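Local structure of 4-hydroxythreonine-4-phosphate dehydrogenase (Legionella pneumophila subsp. pneumophila, 6XMY) at residues 121-126 with 133-138; 13-18 with 100-105; 91-96 with 125-130. The protein probably catalyses the NAD(P)-dependent oxidation of 4-(phosphooxy)-L-threonine in pyridoxine 5'-phosphate biosynthesis, using a divalent metal ion. All coordinates share one frame; numbering follows the deposited sequence. Where two conformers were deposited one is given.

Contact 1. Residues 121-126 with 133-138; sequences APVHKA and ITFTGH. With NAD (nicotinamide-adenine-dinucleotide), chain B; SO4 (sulfate ion), chain C.
K125 lays its long side chain between the edge of the F135 ring and the NAD ribose. Its CG approaches that edge near the ring plane, 4.0 Å from F135 CE2, with the two side chains crossing at about a right angle, and the same CG also lies close to the ribose hydroxyl O2D. CD passes between this hydroxyl and the carbonyl of T136, while CE rests 3.2 Å from T136 O. The chain is extended up to this point and then bends at its last torsion (chi4 63°), which turns NZ back to donate to NAD O2D at 2.8 Å. The backbone N of K125, in the first turn of helix 125-130, donates to the neighbouring hydroxyl O3D, so one residue grips both hydroxyls of the nicotinamide ribose. This turn between strand 117-120 and helix 125-130 forms part of the NAD pocket of this PdxA-family enzyme. O3D also sits over the centre of the ring of H124, the helix N-cap residue, whose ND1 bonds N127 N. Deeper in, V123 N gives a nearly straight bond (167°) to the carboxamide oxygen O7N of NAD, and V123 CG2 packs against F135 CE2 and, at 3.5 Å, H138 CE1. The H138 imidazole presents its edge to the carboxamide and to a sulfate ion, probably from the crystallisation liquor. Its ND1 and backbone N both donate to sulfate O2, each at 2.8 Å; T139, R294 and N285 also bond the sulfate and, like H138, are predicted to bind substrate. At the other ring nitrogen, a water bridges H138 NE2 and A121 O.

Contact 2. Residues 13-18 with 100-105; sequences LISSGE and MELLTL
L102 reaches from helix 96-111 over the backbone turn that follows strand 12-15, its CD1 methyl resting 3.6 Å from G17 N and 3.7 Å from G17 O. The same methyl touches the hydroxyl oxygens of S15 and S16, both at 3.9 Å, so this one branch meets three consecutive residues. Nearer the helix, L102 CB lies 3.7 Å from S15 OG. Because CG stands anti to the carbonyl carbon of L102 (chi1 -54°) and the chain then runs on extended, CD1 is carried out along the turn. L103 adds a second apolar group, its CD1 lying 3.9 Å from S15 OG. The S15 hydroxyl is therefore bordered by carbon from two successive leucines, and within its own segment it accepts a weak bond from G17 N. S16 OG is turned to another partner, the carbonyl oxygen of L40. G17 has a positive phi of 75°, a value that favours glycine. The L103 side chain does not stop at S15: it also packs on the ring of F135 and on H138, a predicted substrate-binding residue, so the leucine that borders the strand end lies against the wall of the active site as well. Leucine side chains of the helix thus pack on serine hydroxyls and backbone at the C-terminal end of a parallel strand, with every touching residue buried. Strand 12-15 lies between strands 37-41 and 117-120, to which its backbone is hydrogen-bonded, while helix 96-111 covers it through L102 and, by L103 and M100, also packs on F141 of helix 138-145.

Contact 3. Residues 91-96 with 125-130; sequences LNPQNA and KANINA. With NAD (nicotinamide-adenine-dinucleotide), chain B.
A buried asparagine side chain, that of N127, carries this contact, its amide set against the backbone of N92 and P93 and flanked by L91. It belongs to helix 125-130, which packs here against a segment that begins with an Asx turn at N92: N92 OD1 accepts from Q94 N at 2.9 Å and opens the short 3-10 segment 93-95 that leads into helix 96-111. With CG anti to its backbone N (chi1 -173°), the N127 side chain projects toward the N92-P93 peptide. Its amide end comes up against N92 O and P93 N, and the proline ring crosses it at about a right angle. L91 slides past in the opposite direction, its CD2 methyl 3.9 Å from N127 CB. I128, the next residue of the helix, continues onto V99 and M100, extending the packing along helix 96-111. At the start of that helix A96 turns its methyl to the backbone of helix 125-130, A96 CB lying 3.9 Å from I128 CA and 4.3 Å from I128 CG1.

Read from the N terminus, strand 12-15 and the turn after it come first and meet helix 96-111 in contact 2, closing a loop of 81 residues. Inside that loop lies 91-96, which pairs with 125-130 only after 100-105 has passed, so contacts 2 and 3 cross; contact 3 spans 28 residues. Contact 1 opens once contact 2 has closed; its first segment overlaps contact 3 at K125 and A126, and its second returns after only six residues. A121 N to S15 O and P122 O to E18 N, each 2.9 Å, join contacts 1 and 2. Together the three tie the ends of strands 12-15 and 117-120 to helices 96-111 and 125-130 beside NAD.

Contact 1. Residues 121-126 with 133-138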
# COMPACT_ATOMS: atom_id res chain seq x y z
N ALA A 121 -6.36 -3.49 -4.45
CA ALA A 121 -7.59 -3.04 -3.84
C ALA A 121 -7.65 -3.60 -2.42
O ALA A 121 -6.87 -4.48 -2.06
CB ALA A 121 -8.77 -3.49 -4.71
N PRO A 122 -8.56 -3.11 -1.57
CA PRO A 122 -8.47 -3.48 -0.15
C PRO A 122 -8.94 -4.90 0.12
O PRO A 122 -9.80 -5.44 -0.58
CB PRO A 122 -9.38 -2.46 0.54
CG PRO A 122 -10.36 -2.05 -0.52
CD PRO A 122 -9.59 -2.09 -1.81
N VAL A 123 -8.33 -5.52 1.14
CA VAL A 123 -8.73 -6.83 1.63
C VAL A 123 -9.17 -6.69 3.09
O VAL A 123 -8.78 -5.77 3.79
CB VAL A 123 -7.62 -7.89 1.50
CG1 VAL A 123 -7.18 -8.02 0.05
CG2 VAL A 123 -6.45 -7.55 2.39
N HIS A 124 -10.00 -7.63 3.52
CA HIS A 124 -10.50 -7.66 4.89
C HIS A 124 -9.65 -8.64 5.68
O HIS A 124 -9.75 -9.85 5.49
CB HIS A 124 -11.97 -8.06 4.91
CG HIS A 124 -12.65 -7.72 6.19
ND1 HIS A 124 -12.55 -8.53 7.30
CD2 HIS A 124 -13.38 -6.65 6.55
CE1 HIS A 124 -13.22 -7.97 8.29
NE2 HIS A 124 -13.74 -6.83 7.86
N LYS A 125 -8.81 -8.11 6.57
CA LYS A 125 -7.84 -8.96 7.27
C LYS A 125 -8.53 -9.98 8.17
O LYS A 125 -8.17 -11.16 8.18
CB LYS A 125 -6.86 -8.10 8.06
CG LYS A 125 -6.06 -7.12 7.22
CD LYS A 125 -5.10 -6.35 8.11
CE LYS A 125 -4.33 -5.27 7.36
NZ LYS A 125 -5.23 -4.22 6.80
N ALA A 126 -9.53 -9.54 8.94
CA ALA A 126 -10.19 -10.46 9.86
C ALA A 126 -10.86 -11.62 9.13
O ALA A 126 -10.82 -12.76 9.60
CB ALA A 126 -11.19 -9.74 10.75
N ILE A 133 -6.39 -18.51 7.89
CA ILE A 133 -5.19 -18.09 7.18
C ILE A 133 -4.58 -16.96 7.99
O ILE A 133 -5.16 -15.87 8.09
CB ILE A 133 -5.54 -17.62 5.76
CG1 ILE A 133 -6.27 -18.71 4.98
CG2 ILE A 133 -4.27 -17.19 5.02
CD1 ILE A 133 -6.92 -18.21 3.69
N THR A 134 -3.41 -17.19 8.58
CA THR A 134 -2.75 -16.14 9.35
C THR A 134 -2.27 -15.05 8.40
O THR A 134 -1.53 -15.32 7.44
CB THR A 134 -1.62 -16.72 10.19
OG1 THR A 134 -2.17 -17.57 11.20
CG2 THR A 134 -0.84 -15.60 10.87
N PHE A 135 -2.69 -13.81 8.64
CA PHE A 135 -2.47 -12.73 7.68
C PHE A 135 -2.47 -11.41 8.42
O PHE A 135 -3.47 -11.07 9.07
CB PHE A 135 -3.58 -12.76 6.63
CG PHE A 135 -3.47 -11.69 5.57
CD1 PHE A 135 -2.59 -11.84 4.49
CD2 PHE A 135 -4.26 -10.55 5.62
CE1 PHE A 135 -2.51 -10.86 3.51
CE2 PHE A 135 -4.18 -9.57 4.65
CZ PHE A 135 -3.30 -9.73 3.58
N THR A 136 -1.37 -10.67 8.34
CA THR A 136 -1.34 -9.36 8.96
C THR A 136 -1.51 -8.22 7.96
O THR A 136 -1.94 -7.14 8.37
CB THR A 136 -0.07 -9.14 9.78
OG1 THR A 136 1.07 -9.37 8.94
CG2 THR A 136 -0.04 -10.08 10.97
N GLY A 137 -1.22 -8.45 6.69
CA GLY A 137 -1.40 -7.43 5.67
C GLY A 137 -0.69 -7.84 4.41
O GLY A 137 0.11 -8.79 4.41
N HIS A 138 -1.01 -7.13 3.33
CA HIS A 138 -0.30 -7.34 2.06
C HIS A 138 1.20 -7.18 2.25
O HIS A 138 1.99 -7.90 1.63
CB HIS A 138 -0.70 -6.29 1.02
CG HIS A 138 -2.09 -6.41 0.46
ND1 HIS A 138 -3.15 -5.69 0.98
CD2 HIS A 138 -2.56 -7.06 -0.63
CE1 HIS A 138 -4.23 -5.93 0.25
NE2 HIS A 138 -3.90 -6.76 -0.73
PA NAD B . -12.07 1.38 5.98
O1A NAD B . -12.83 0.18 5.45
O2A NAD B . -11.28 2.41 5.20
O5B NAD B . -13.39 2.24 6.67
C5B NAD B . -12.96 3.44 7.27
C4B NAD B . -13.93 4.58 6.92
O4B NAD B . -13.57 5.10 5.61
C3B NAD B . -15.38 4.02 6.83
O3B NAD B . -16.21 5.05 7.33
C2B NAD B . -15.54 3.77 5.30
O2B NAD B . -16.86 3.90 4.86
C1B NAD B . -14.69 4.96 4.73
N9A NAD B . -14.08 4.66 3.44
C8A NAD B . -13.07 3.74 3.12
N7A NAD B . -12.74 3.76 1.84
C5A NAD B . -13.56 4.74 1.28
C6A NAD B . -13.70 5.24 -0.03
N6A NAD B . -12.91 4.75 -1.03
N1A NAD B . -14.60 6.22 -0.30
C2A NAD B . -15.35 6.69 0.75
N3A NAD B . -15.34 6.31 2.04
C4A NAD B . -14.41 5.32 2.27
O3 NAD B . -11.09 0.73 7.11
PN NAD B . -11.47 0.05 8.49
O1N NAD B . -10.43 0.34 9.55
O2N NAD B . -12.95 0.01 8.66
O5D NAD B . -11.09 -1.66 8.20
C5D NAD B . -11.92 -2.31 7.30
C4D NAD B . -11.14 -3.50 6.75
O4D NAD B . -10.24 -3.00 5.73
C3D NAD B . -10.24 -4.14 7.86
O3D NAD B . -10.23 -5.51 7.60
C2D NAD B . -8.86 -3.51 7.59
O2D NAD B . -7.77 -4.31 7.93
C1D NAD B . -8.95 -3.50 6.03
N1N NAD B . -7.96 -2.55 5.42
C2N NAD B . -7.29 -3.01 4.33
C3N NAD B . -6.36 -2.20 3.68
C7N NAD B . -5.70 -2.80 2.49
O7N NAD B . -6.01 -3.92 2.09
N7N NAD B . -4.75 -2.02 1.86
C4N NAD B . -6.11 -0.90 4.16
C5N NAD B . -6.83 -0.45 5.28
C6N NAD B . -7.76 -1.29 5.92
S SO4 C . -1.22 -3.63 3.78
O1 SO4 C . -0.71 -3.04 2.55
O2 SO4 C . -2.23 -4.63 3.45
O3 SO4 C . -0.11 -4.30 4.46
O4 SO4 C . -1.83 -2.64 4.68
O HOH W 1 -5.71 -6.91 -2.94

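Contact 2. Residues 13-18 with 100-105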
# COMPACT_ATOMS: atom_id res chain seq x y z
N LEU A 13 -1.13 -4.83 -13.13
CA LEU A 13 -2.05 -5.86 -12.64
C LEU A 13 -2.71 -5.37 -11.36
O LEU A 13 -2.02 -4.95 -10.43
CB LEU A 13 -1.28 -7.15 -12.37
CG LEU A 13 -2.08 -8.43 -12.15
CD1 LEU A 13 -2.95 -8.74 -13.37
CD2 LEU A 13 -1.12 -9.59 -11.85
N ILE A 14 -4.04 -5.41 -11.31
CA ILE A 14 -4.80 -4.89 -10.17
C ILE A 14 -5.45 -6.06 -9.46
O ILE A 14 -6.32 -6.74 -10.04
CB ILE A 14 -5.88 -3.88 -10.61
CG1 ILE A 14 -5.37 -2.95 -11.71
CG2 ILE A 14 -6.43 -3.11 -9.38
CD1 ILE A 14 -4.18 -2.12 -11.35
N SER A 15 -5.06 -6.32 -8.22
CA SER A 15 -5.82 -7.26 -7.40
C SER A 15 -7.11 -6.61 -6.94
O SER A 15 -7.08 -5.58 -6.26
CB SER A 15 -5.03 -7.72 -6.19
OG SER A 15 -5.91 -8.29 -5.25
N SER A 16 -8.25 -7.19 -7.30
CA SER A 16 -9.53 -6.63 -6.93
C SER A 16 -9.91 -6.85 -5.46
O SER A 16 -10.94 -6.32 -5.03
CB SER A 16 -10.63 -7.11 -7.89
OG SER A 16 -10.83 -8.51 -7.79
N GLY A 17 -9.12 -7.60 -4.70
CA GLY A 17 -9.25 -7.59 -3.25
C GLY A 17 -10.45 -8.35 -2.72
O GLY A 17 -10.95 -9.30 -3.34
N GLU A 18 -10.90 -7.95 -1.53
CA GLU A 18 -12.02 -8.61 -0.87
C GLU A 18 -13.28 -8.47 -1.73
O GLU A 18 -13.70 -7.34 -2.01
CB GLU A 18 -12.23 -8.01 0.52
CG GLU A 18 -13.57 -8.33 1.15
CD GLU A 18 -13.87 -9.80 1.21
OE1 GLU A 18 -15.01 -10.18 0.85
OE2 GLU A 18 -13.00 -10.59 1.61
N MET A 100 -6.50 -14.69 -1.22
CA MET A 100 -5.09 -15.04 -1.15
C MET A 100 -4.57 -15.48 -2.51
O MET A 100 -3.39 -15.26 -2.81
CB MET A 100 -4.83 -16.09 -0.08
CG MET A 100 -5.15 -15.63 1.34
SD MET A 100 -4.40 -14.06 1.82
CE MET A 100 -2.68 -14.46 1.64
N GLU A 101 -5.42 -16.09 -3.34
CA GLU A 101 -5.00 -16.46 -4.68
C GLU A 101 -4.71 -15.23 -5.53
O GLU A 101 -3.74 -15.21 -6.29
CB GLU A 101 -6.04 -17.35 -5.37
CG GLU A 101 -5.51 -18.02 -6.64
CD GLU A 101 -4.46 -19.07 -6.35
OE1 GLU A 101 -4.51 -19.69 -5.27
OE2 GLU A 101 -3.55 -19.25 -7.20
N LEU A 102 -5.53 -14.18 -5.39
CA LEU A 102 -5.25 -12.93 -6.08
C LEU A 102 -3.88 -12.38 -5.69
O LEU A 102 -3.11 -11.94 -6.54
CB LEU A 102 -6.32 -11.89 -5.76
CG LEU A 102 -7.80 -12.23 -6.00
CD1 LEU A 102 -8.67 -11.02 -5.69
CD2 LEU A 102 -8.04 -12.72 -7.43
N LEU A 103 -3.56 -12.41 -4.39
CA LEU A 103 -2.28 -11.90 -3.93
C LEU A 103 -1.12 -12.75 -4.44
O LEU A 103 -0.08 -12.23 -4.86
CB LEU A 103 -2.24 -11.85 -2.40
CG LEU A 103 -2.73 -10.57 -1.70
CD1 LEU A 103 -4.03 -10.07 -2.28
CD2 LEU A 103 -2.85 -10.78 -0.20
N THR A 104 -1.28 -14.08 -4.37
CA THR A 104 -0.21 -14.99 -4.76
C THR A 104 0.01 -14.93 -6.26
O THR A 104 1.14 -14.80 -6.74
CB THR A 104 -0.57 -16.41 -4.32
OG1 THR A 104 -0.81 -16.43 -2.91
CG2 THR A 104 0.57 -17.39 -4.66
N LEU A 105 -1.08 -14.99 -7.03
CA LEU A 105 -0.97 -14.88 -8.47
C LEU A 105 -0.44 -13.51 -8.89
O LEU A 105 0.42 -13.42 -9.78
CB LEU A 105 -2.33 -15.17 -9.10
CG LEU A 105 -2.47 -15.45 -10.58
CD1 LEU A 105 -1.51 -16.54 -11.06
CD2 LEU A 105 -3.93 -15.83 -10.82

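Contact 3. Residues 91-96 with 125-130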
# COMPACT_ATOMS: atom_id res chain seq x y z
N LEU A 91 -19.32 -10.50 4.15
CA LEU A 91 -18.08 -11.28 4.19
C LEU A 91 -18.40 -12.76 4.18
O LEU A 91 -19.37 -13.22 4.80
CB LEU A 91 -17.31 -10.96 5.47
CG LEU A 91 -16.65 -9.59 5.55
CD1 LEU A 91 -16.08 -9.37 6.94
CD2 LEU A 91 -15.55 -9.46 4.50
N ASN A 92 -17.57 -13.52 3.50
CA ASN A 92 -17.72 -14.96 3.45
C ASN A 92 -16.34 -15.58 3.62
O ASN A 92 -15.48 -15.42 2.75
CB ASN A 92 -18.37 -15.38 2.13
CG ASN A 92 -18.60 -16.87 2.02
OD1 ASN A 92 -18.16 -17.64 2.88
ND2 ASN A 92 -19.29 -17.30 0.96
N PRO A 93 -16.09 -16.27 4.73
CA PRO A 93 -14.76 -16.88 4.92
C PRO A 93 -14.42 -17.90 3.85
O PRO A 93 -13.23 -18.16 3.62
CB PRO A 93 -14.86 -17.52 6.31
CG PRO A 93 -15.93 -16.73 7.01
CD PRO A 93 -16.93 -16.39 5.94
N GLN A 94 -15.42 -18.47 3.17
CA GLN A 94 -15.12 -19.41 2.10
C GLN A 94 -14.42 -18.76 0.92
O GLN A 94 -13.83 -19.48 0.10
CB GLN A 94 -16.40 -20.10 1.63
CG GLN A 94 -16.95 -21.08 2.63
CD GLN A 94 -18.10 -21.86 2.06
OE1 GLN A 94 -18.09 -22.23 0.89
NE2 GLN A 94 -19.11 -22.11 2.88
N ASN A 95 -14.48 -17.43 0.80
CA ASN A 95 -13.81 -16.72 -0.27
C ASN A 95 -12.48 -16.11 0.16
O ASN A 95 -11.87 -15.35 -0.61
CB ASN A 95 -14.73 -15.66 -0.89
CG ASN A 95 -15.77 -16.26 -1.80
OD1 ASN A 95 -15.54 -17.31 -2.41
ND2 ASN A 95 -16.92 -15.60 -1.93
N ALA A 96 -11.99 -16.45 1.36
CA ALA A 96 -10.69 -15.96 1.79
C ALA A 96 -9.57 -16.55 0.94
O ALA A 96 -8.63 -15.84 0.57
CB ALA A 96 -10.46 -16.28 3.26
N LYS A 125 -8.81 -8.11 6.57
CA LYS A 125 -7.84 -8.96 7.27
C LYS A 125 -8.53 -9.98 8.17
O LYS A 125 -8.17 -11.16 8.18
CB LYS A 125 -6.86 -8.10 8.06
CG LYS A 125 -6.06 -7.12 7.22
CD LYS A 125 -5.10 -6.35 8.11
CE LYS A 125 -4.33 -5.27 7.36
NZ LYS A 125 -5.23 -4.22 6.80
N ALA A 126 -9.53 -9.54 8.94
CA ALA A 126 -10.19 -10.46 9.86
C ALA A 126 -10.86 -11.62 9.13
O ALA A 126 -10.82 -12.76 9.60
CB ALA A 126 -11.19 -9.74 10.75
N ASN A 127 -11.50 -11.34 7.99
CA ASN A 127 -12.15 -12.42 7.24
C ASN A 127 -11.13 -13.48 6.84
O ASN A 127 -11.41 -14.69 6.91
CB ASN A 127 -12.87 -11.89 6.00
CG ASN A 127 -13.70 -12.96 5.30
OD1 ASN A 127 -13.49 -13.27 4.12
ND2 ASN A 127 -14.64 -13.53 6.02
N ILE A 128 -9.93 -13.05 6.42
CA ILE A 128 -8.89 -14.00 6.05
C ILE A 128 -8.46 -14.82 7.26
O ILE A 128 -8.34 -16.06 7.19
CB ILE A 128 -7.72 -13.27 5.38
CG1 ILE A 128 -8.19 -12.68 4.04
CG2 ILE A 128 -6.52 -14.20 5.20
CD1 ILE A 128 -7.30 -11.61 3.49
N ASN A 129 -8.24 -14.16 8.39
CA ASN A 129 -7.86 -14.88 9.60
C ASN A 129 -8.99 -15.80 10.08
O ASN A 129 -8.73 -16.90 10.58
CB ASN A 129 -7.46 -13.90 10.70
CG ASN A 129 -6.08 -13.30 10.46
OD1 ASN A 129 -5.05 -13.92 10.77
ND2 ASN A 129 -6.04 -12.10 9.90
N ALA A 130 -10.24 -15.36 9.94
CA ALA A 130 -11.37 -16.18 10.37
C ALA A 130 -11.44 -17.48 9.59
O ALA A 130 -11.92 -18.50 10.11
CB ALA A 130 -12.68 -15.41 10.26
PA NAD B . -12.07 1.38 5.98
O1A NAD B . -12.83 0.18 5.45
O2A NAD B . -11.28 2.41 5.20
O5B NAD B . -13.39 2.24 6.67
C5B NAD B . -12.96 3.44 7.27
C4B NAD B . -13.93 4.58 6.92
O4B NAD B . -13.57 5.10 5.61
C3B NAD B . -15.38 4.02 6.83
O3B NAD B . -16.21 5.05 7.33
C2B NAD B . -15.54 3.77 5.30
O2B NAD B . -16.86 3.90 4.86
C1B NAD B . -14.69 4.96 4.73
N9A NAD B . -14.08 4.66 3.44
C8A NAD B . -13.07 3.74 3.12
N7A NAD B . -12.74 3.76 1.84
C5A NAD B . -13.56 4.74 1.28
C6A NAD B . -13.70 5.24 -0.03
N6A NAD B . -12.91 4.75 -1.03
N1A NAD B . -14.60 6.22 -0.30
C2A NAD B . -15.35 6.69 0.75
N3A NAD B . -15.34 6.31 2.04
C4A NAD B . -14.41 5.32 2.27
O3 NAD B . -11.09 0.73 7.11
PN NAD B . -11.47 0.05 8.49
O1N NAD B . -10.43 0.34 9.55
O2N NAD B . -12.95 0.01 8.66
O5D NAD B . -11.09 -1.66 8.20
C5D NAD B . -11.92 -2.31 7.30
C4D NAD B . -11.14 -3.50 6.75
O4D NAD B . -10.24 -3.00 5.73
C3D NAD B . -10.24 -4.14 7.86
O3D NAD B . -10.23 -5.51 7.60
C2D NAD B . -8.86 -3.51 7.59
O2D NAD B . -7.77 -4.31 7.93
C1D NAD B . -8.95 -3.50 6.03
N1N NAD B . -7.96 -2.55 5.42
C2N NAD B . -7.29 -3.01 4.33
C3N NAD B . -6.36 -2.20 3.68
C7N NAD B . -5.70 -2.80 2.49
O7N NAD B . -6.01 -3.92 2.09
N7N NAD B . -4.75 -2.02 1.86
C4N NAD B . -6.11 -0.90 4.16
C5N NAD B . -6.83 -0.45 5.28
C6N NAD B . -7.76 -1.29 5.92